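Local coordinates for protein ureidoglycolate hydrolase (Arabidopsis thaliana, PDB 4PXE) that hydrolyses (S)-ureidoglycolate to glyoxylate, ammonium and carbon dioxide in purine catabolism, working as a manganese-dependent homodimer of the peptidase M20 family, at residues Val41-Lys46 and Arg179-Ala184; Glu160-Thr165 and Val172-Ala177. One frame throughout, in Å; residues are numbered along the deposited sequence.

Contact 1 (Val41-Lys46 and Arg179-Ala184); sequences VLYTDK and RSAGYA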
loop_
_atom_site.group_PDB
_atom_site.type_symbol
_atom_site.label_atom_id
_atom_site.label_comp_id
_atom_site.label_asym_id
_atom_site.label_seq_id
_atom_site.Cartn_x
_atom_site.Cartn_y
_atom_site.Cartn_z
ATOM N N VAL A 41 0.520 16.496 6.231
ATOM C CA VAL A 41 -0.831 16.020 6.443
ATOM C C VAL A 41 -1.459 16.597 7.704
ATOM O O VAL A 41 -0.789 16.766 8.732
ATOM C CB VAL A 41 -0.823 14.472 6.494
ATOM C CG1 VAL A 41 -2.218 13.931 6.721
ATOM C CG2 VAL A 41 -0.235 13.923 5.202
ATOM N N LEU A 42 -2.746 16.925 7.584
ATOM C CA LEU A 42 -3.581 17.419 8.674
ATOM C C LEU A 42 -3.281 16.782 10.030
ATOM O O LEU A 42 -3.314 15.560 10.160
ATOM C CB LEU A 42 -5.056 17.193 8.315
ATOM C CG LEU A 42 -6.121 17.470 9.374
ATOM C CD1 LEU A 42 -6.050 18.923 9.824
ATOM C CD2 LEU A 42 -7.485 17.155 8.818
ATOM N N TYR A 43 -2.975 17.646 11.004
ATOM C CA TYR A 43 -2.781 17.315 12.427
ATOM C C TYR A 43 -1.502 16.549 12.782
ATOM O O TYR A 43 -1.292 16.211 13.946
ATOM C CB TYR A 43 -4.004 16.601 13.032
ATOM C CG TYR A 43 -5.307 17.379 13.057
ATOM C CD1 TYR A 43 -5.335 18.756 13.267
ATOM C CD2 TYR A 43 -6.520 16.720 12.894
ATOM C CE1 TYR A 43 -6.543 19.448 13.300
ATOM C CE2 TYR A 43 -7.722 17.390 12.922
ATOM C CZ TYR A 43 -7.739 18.757 13.133
ATOM O OH TYR A 43 -8.956 19.407 13.151
ATOM N N THR A 44 -0.647 16.262 11.803
ATOM C CA THR A 44 0.651 15.681 12.109
ATOM C C THR A 44 1.595 16.729 12.687
ATOM O O THR A 44 1.293 17.924 12.692
ATOM C CB THR A 44 1.307 15.079 10.865
ATOM O OG1 THR A 44 1.524 16.125 9.906
ATOM C CG2 THR A 44 0.413 13.990 10.253
ATOM N N ASP A 45 2.751 16.272 13.163
ATOM C CA ASP A 45 3.763 17.174 13.707
ATOM C C ASP A 45 4.217 18.242 12.700
ATOM O O ASP A 45 4.383 19.409 13.064
ATOM C CB ASP A 45 4.956 16.395 14.287
ATOM C CG ASP A 45 5.730 15.620 13.237
ATOM O OD1 ASP A 45 5.142 15.232 12.205
ATOM O OD2 ASP A 45 6.941 15.390 13.454
ATOM N N LYS A 46 4.393 17.849 11.441
ATOM C CA LYS A 46 4.766 18.807 10.396
ATOM C C LYS A 46 3.684 19.870 10.195
ATOM O O LYS A 46 3.997 21.047 10.002
ATOM C CB LYS A 46 5.054 18.088 9.071
ATOM C CG LYS A 46 6.115 16.988 9.157
ATOM C CD LYS A 46 7.386 17.499 9.818
ATOM C CE LYS A 46 8.484 16.435 9.811
ATOM N NZ LYS A 46 8.072 15.209 10.537
ATOM N N ARG A 179 -7.129 16.225 18.762
ATOM C CA ARG A 179 -6.645 16.380 20.132
ATOM C C ARG A 179 -5.120 16.393 20.209
ATOM O O ARG A 179 -4.533 17.201 20.932
ATOM C CB ARG A 179 -7.206 15.268 21.028
ATOM C CG ARG A 179 -6.695 15.307 22.466
ATOM C CD ARG A 179 -6.083 13.974 22.895
ATOM N NE ARG A 179 -4.676 14.119 23.265
ATOM C CZ ARG A 179 -3.674 13.453 22.696
ATOM N NH1 ARG A 179 -3.915 12.575 21.728
ATOM N NH2 ARG A 179 -2.426 13.660 23.099
ATOM N N SER A 180 -4.475 15.511 19.452
ATOM C CA SER A 180 -3.019 15.411 19.481
ATOM C C SER A 180 -2.367 16.689 18.952
ATOM O O SER A 180 -1.250 17.031 19.343
ATOM C CB SER A 180 -2.536 14.202 18.677
ATOM O OG SER A 180 -2.739 14.400 17.289
ATOM N N ALA A 181 -3.071 17.393 18.070
ATOM C CA ALA A 181 -2.545 18.626 17.493
ATOM C C ALA A 181 -2.910 19.847 18.330
ATOM O O ALA A 181 -2.597 20.977 17.959
ATOM C CB ALA A 181 -3.027 18.797 16.057
ATOM N N GLY A 182 -3.582 19.615 19.455
ATOM C CA GLY A 182 -3.891 20.688 20.385
ATOM C C GLY A 182 -5.300 21.228 20.254
ATOM O O GLY A 182 -5.633 22.278 20.803
ATOM N N TYR A 183 -6.135 20.512 19.514
ATOM C CA TYR A 183 -7.536 20.874 19.413
ATOM C C TYR A 183 -8.350 19.894 20.266
ATOM O O TYR A 183 -8.828 18.863 19.791
ATOM C CB TYR A 183 -7.963 20.955 17.939
ATOM C CG TYR A 183 -7.044 21.886 17.166
ATOM C CD1 TYR A 183 -7.143 23.265 17.319
ATOM C CD2 TYR A 183 -6.041 21.391 16.338
ATOM C CE1 TYR A 183 -6.291 24.128 16.652
ATOM C CE2 TYR A 183 -5.186 22.247 15.661
ATOM C CZ TYR A 183 -5.315 23.614 15.822
ATOM O OH TYR A 183 -4.466 24.469 15.157
ATOM N N ALA A 184 -8.456 20.227 21.553
ATOM C CA ALA A 184 -9.075 19.358 22.552
ATOM C C ALA A 184 -10.560 19.179 22.275
ATOM O O ALA A 184 -11.219 20.092 21.784
ATOM C CB ALA A 184 -8.857 19.926 23.947
#

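Contact 2 (Glu160-Thr165 and Val172-Ala177); sequences EALKTT and VSFIEA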
loop_
_atom_site.group_PDB
_atom_site.type_symbol
_atom_site.label_atom_id
_atom_site.label_comp_id
_atom_site.label_asym_id
_atom_site.label_seq_id
_atom_site.Cartn_x
_atom_site.Cartn_y
_atom_site.Cartn_z
ATOM N N GLU A 160 -21.469 15.867 12.207
ATOM C CA GLU A 160 -21.924 14.625 12.825
ATOM C C GLU A 160 -20.954 13.477 12.567
ATOM O O GLU A 160 -20.561 12.764 13.490
ATOM C CB GLU A 160 -23.321 14.252 12.321
ATOM C CG GLU A 160 -24.441 14.581 13.300
ATOM C CD GLU A 160 -24.368 13.757 14.577
ATOM O OE1 GLU A 160 -24.474 12.512 14.492
ATOM O OE2 GLU A 160 -24.204 14.355 15.666
ATOM N N ALA A 161 -20.572 13.307 11.305
ATOM C CA ALA A 161 -19.644 12.249 10.919
ATOM C C ALA A 161 -18.305 12.371 11.654
ATOM O O ALA A 161 -17.767 11.387 12.158
ATOM C CB ALA A 161 -19.436 12.261 9.410
ATOM N N LEU A 162 -17.771 13.590 11.724
ATOM C CA LEU A 162 -16.485 13.805 12.372
ATOM C C LEU A 162 -16.451 13.336 13.825
ATOM O O LEU A 162 -15.418 12.878 14.312
ATOM C CB LEU A 162 -16.082 15.281 12.280
ATOM C CG LEU A 162 -15.707 15.744 10.869
ATOM C CD1 LEU A 162 -15.451 17.234 10.875
ATOM C CD2 LEU A 162 -14.487 15.000 10.372
ATOM N N LYS A 163 -17.583 13.449 14.508
ATOM C CA LYS A 163 -17.638 13.140 15.930
ATOM C C LYS A 163 -18.080 11.707 16.193
ATOM O O LYS A 163 -17.942 11.213 17.311
ATOM C CB LYS A 163 -18.579 14.111 16.642
ATOM C CG LYS A 163 -18.167 15.567 16.513
ATOM C CD LYS A 163 -17.153 15.972 17.568
ATOM C CE LYS A 163 -17.797 16.072 18.937
ATOM N NZ LYS A 163 -16.958 16.848 19.904
ATOM N N THR A 164 -18.601 11.037 15.168
ATOM C CA THR A 164 -19.165 9.702 15.372
ATOM C C THR A 164 -18.475 8.551 14.625
ATOM O O THR A 164 -18.337 7.455 15.172
ATOM C CB THR A 164 -20.689 9.669 15.085
ATOM O OG1 THR A 164 -20.935 9.938 13.700
ATOM C CG2 THR A 164 -21.423 10.696 15.946
ATOM N N THR A 165 -18.047 8.778 13.384
ATOM C CA THR A 165 -17.543 7.666 12.573
ATOM C C THR A 165 -16.197 7.883 11.891
ATOM O O THR A 165 -15.543 6.918 11.510
ATOM C CB THR A 165 -18.540 7.270 11.461
ATOM O OG1 THR A 165 -18.737 8.379 10.573
ATOM C CG2 THR A 165 -19.880 6.848 12.054
ATOM N N VAL A 172 -7.104 5.968 13.346
ATOM C CA VAL A 172 -7.106 7.063 14.311
ATOM C C VAL A 172 -8.314 7.954 14.042
ATOM O O VAL A 172 -8.540 8.375 12.906
ATOM C CB VAL A 172 -5.812 7.897 14.223
ATOM C CG1 VAL A 172 -5.834 9.026 15.249
ATOM C CG2 VAL A 172 -4.588 7.002 14.414
ATOM N N SER A 173 -9.108 8.236 15.073
ATOM C CA SER A 173 -10.324 9.010 14.879
ATOM C C SER A 173 -9.982 10.470 14.611
ATOM O O SER A 173 -8.886 10.928 14.947
ATOM C CB SER A 173 -11.262 8.906 16.089
ATOM O OG SER A 173 -10.739 9.601 17.209
ATOM N N PHE A 174 -10.919 11.186 14.000
ATOM C CA PHE A 174 -10.763 12.622 13.799
ATOM C C PHE A 174 -10.544 13.312 15.135
ATOM O O PHE A 174 -9.671 14.168 15.262
ATOM C CB PHE A 174 -11.977 13.217 13.092
ATOM C CG PHE A 174 -11.941 14.717 13.001
ATOM C CD1 PHE A 174 -11.163 15.346 12.039
ATOM C CD2 PHE A 174 -12.663 15.500 13.890
ATOM C CE1 PHE A 174 -11.115 16.720 11.956
ATOM C CE2 PHE A 174 -12.622 16.878 13.815
ATOM C CZ PHE A 174 -11.848 17.490 12.842
ATOM N N ILE A 175 -11.326 12.920 16.137
ATOM C CA ILE A 175 -11.225 13.530 17.456
ATOM C C ILE A 175 -9.844 13.327 18.081
ATOM O O ILE A 175 -9.257 14.271 18.612
ATOM C CB ILE A 175 -12.317 13.000 18.404
ATOM C CG1 ILE A 175 -13.696 13.415 17.899
ATOM C CG2 ILE A 175 -12.102 13.516 19.817
ATOM C CD1 ILE A 175 -13.788 14.868 17.522
ATOM N N GLU A 176 -9.323 12.105 18.009
ATOM C CA GLU A 176 -8.003 11.817 18.560
ATOM C C GLU A 176 -6.919 12.595 17.820
ATOM O O GLU A 176 -6.024 13.167 18.439
ATOM C CB GLU A 176 -7.695 10.319 18.518
ATOM C CG GLU A 176 -6.300 9.983 19.018
ATOM C CD GLU A 176 -5.981 8.499 18.938
ATOM O OE1 GLU A 176 -6.929 7.684 18.869
ATOM O OE2 GLU A 176 -4.780 8.146 18.944
ATOM N N ALA A 177 -7.000 12.610 16.492
ATOM C CA ALA A 177 -6.032 13.349 15.686
ATOM C C ALA A 177 -6.058 14.841 16.024
ATOM O O ALA A 177 -5.012 15.450 16.242
ATOM C CB ALA A 177 -6.305 13.133 14.203
HETATM O O HOH W 1 -13.750 11.146 15.522
#

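Contact 1 (Val41-Lys46 and Arg179-Ala184)
Tyr-43 carries this contact, lying against Ala-181 and Tyr-183 where the chain leaves helix 174-180. Its CB sits 3.9 Å from the methyl CB of Ala-181. From there CG turns anti to the carbonyl carbon of its own residue (chi1 -62°), which carries the ring across toward Ala-181 and Tyr-183. The CD1-CE1 side of the ring does the touching, both partners coming at it obliquely: Tyr-43 CD1 packs on Ala-181 CB at 3.6 Å, and one atom further out Tyr-43 CE1 meets CD2 of Tyr-183, also at 3.6 Å. The rings of Tyr-43 and Tyr-183 touch rim to rim, their planes turned 43° to each other, and neither ring lies over the other. At the far end Tyr-43 OH is hydrogen-bonded to the carbonyl of Val-70, while Tyr-183 OH goes to Glu-67; with both hydroxyls engaged, what the rings offer each other is carbon. Leu-42 CD1 settles over the centre of one face of the Tyr-43 ring, 3.4 Å above its plane, which packs that face from within its own segment.

No hydrogen bond crosses between the segments. Each backbone is shaped by its own bonds instead. Val-41 O takes both Thr-44 N and Thr-44 OG1, the hydroxyl OG1 lying in the carbonyl plane on a lone pair of Val-41 O at 2.7 Å. In the other segment Gly-182, with positive phi, takes the chain out of the helix, and the CB of the following Tyr-183 points toward the Tyr-43 segment. The contact thus sets a type II beta turn running into the Thr-44 N-cap of helix 45-60 against the Schellman motif that closes helix 174-180.

Contact 2 (Glu160-Thr165 and Val172-Ala177)
Leu-162 and Phe-174 bring the two backbones closest, their CA atoms 6.0 Å apart, and the CA atoms of Lys-163 and Ile-175 follow at 6.6 Å. The last turn of helix 156-164 therefore lies beside the first turn of helix 174-180. No direct hydrogen bond links the segments, but a water does: it donates to Leu-162 O at 2.7 Å and accepts from Ile-175 N at 3.1 Å, joining a carbonyl near the end of one helix to an amide at the start of the next. Ser-173 is the N-cap of that second helix, its OG accepting from Glu-176 N at 3.0 Å with a fairly straight N-H...O angle of 162°. Two consecutive helices meet here at a short loop, a helix-loop-helix corner within the M20 family region, its connection closed further by a backbone bond between Phe-174 and Val-166.

Leu-162 CD2 packs over one face of the Phe-174 ring, a CH-pi contact 3.8 Å from the centroid and 17° off the ring normal. Phe-174 CG is anti to the backbone N (chi1 173°), which turns that face to the leucine; Leu-162 CB meets CD2 and CE2 of the ring, and CD1 meets CE2 and CZ. Leu-147 of helix 147-152 also touches both residues. With the Phe-174 ring cut back to an alanine here, Leu-162 CD2 is likely to lose the face it packs on, opening a gap between the two helices. At the outer margin Lys-163, bent at chi2 and chi3, crosses Ile-175 with Lys-163 CD 3.5 Å from Ile-175 CD1, while its NZ reaches on to the carbonyl of Asp-189.

Overall arrangement
Contacts 1 and 2 lie about 13 Å apart, centre to centre, on the same side of the chain's centre, and both are built on helix 174-180. Contact 2 fastens the start of that helix to helix 156-164; contact 1 packs the turn after its end against the segment that leads into helix 45-60. In sequence, the 160-165/172-177 pair is nested inside the long loop that contact 1 closes. The two meet directly: Tyr-43 OH lies 3.5 Å from Phe-174 CZ, and Tyr-43 CB 3.6 Å from Ala-177 O. Packing is thereby continuous from helix 156-164 through helix 174-180 to the N-terminal part of the chain, away from the two-manganese site and outside the 230-345 region involved in dimerization.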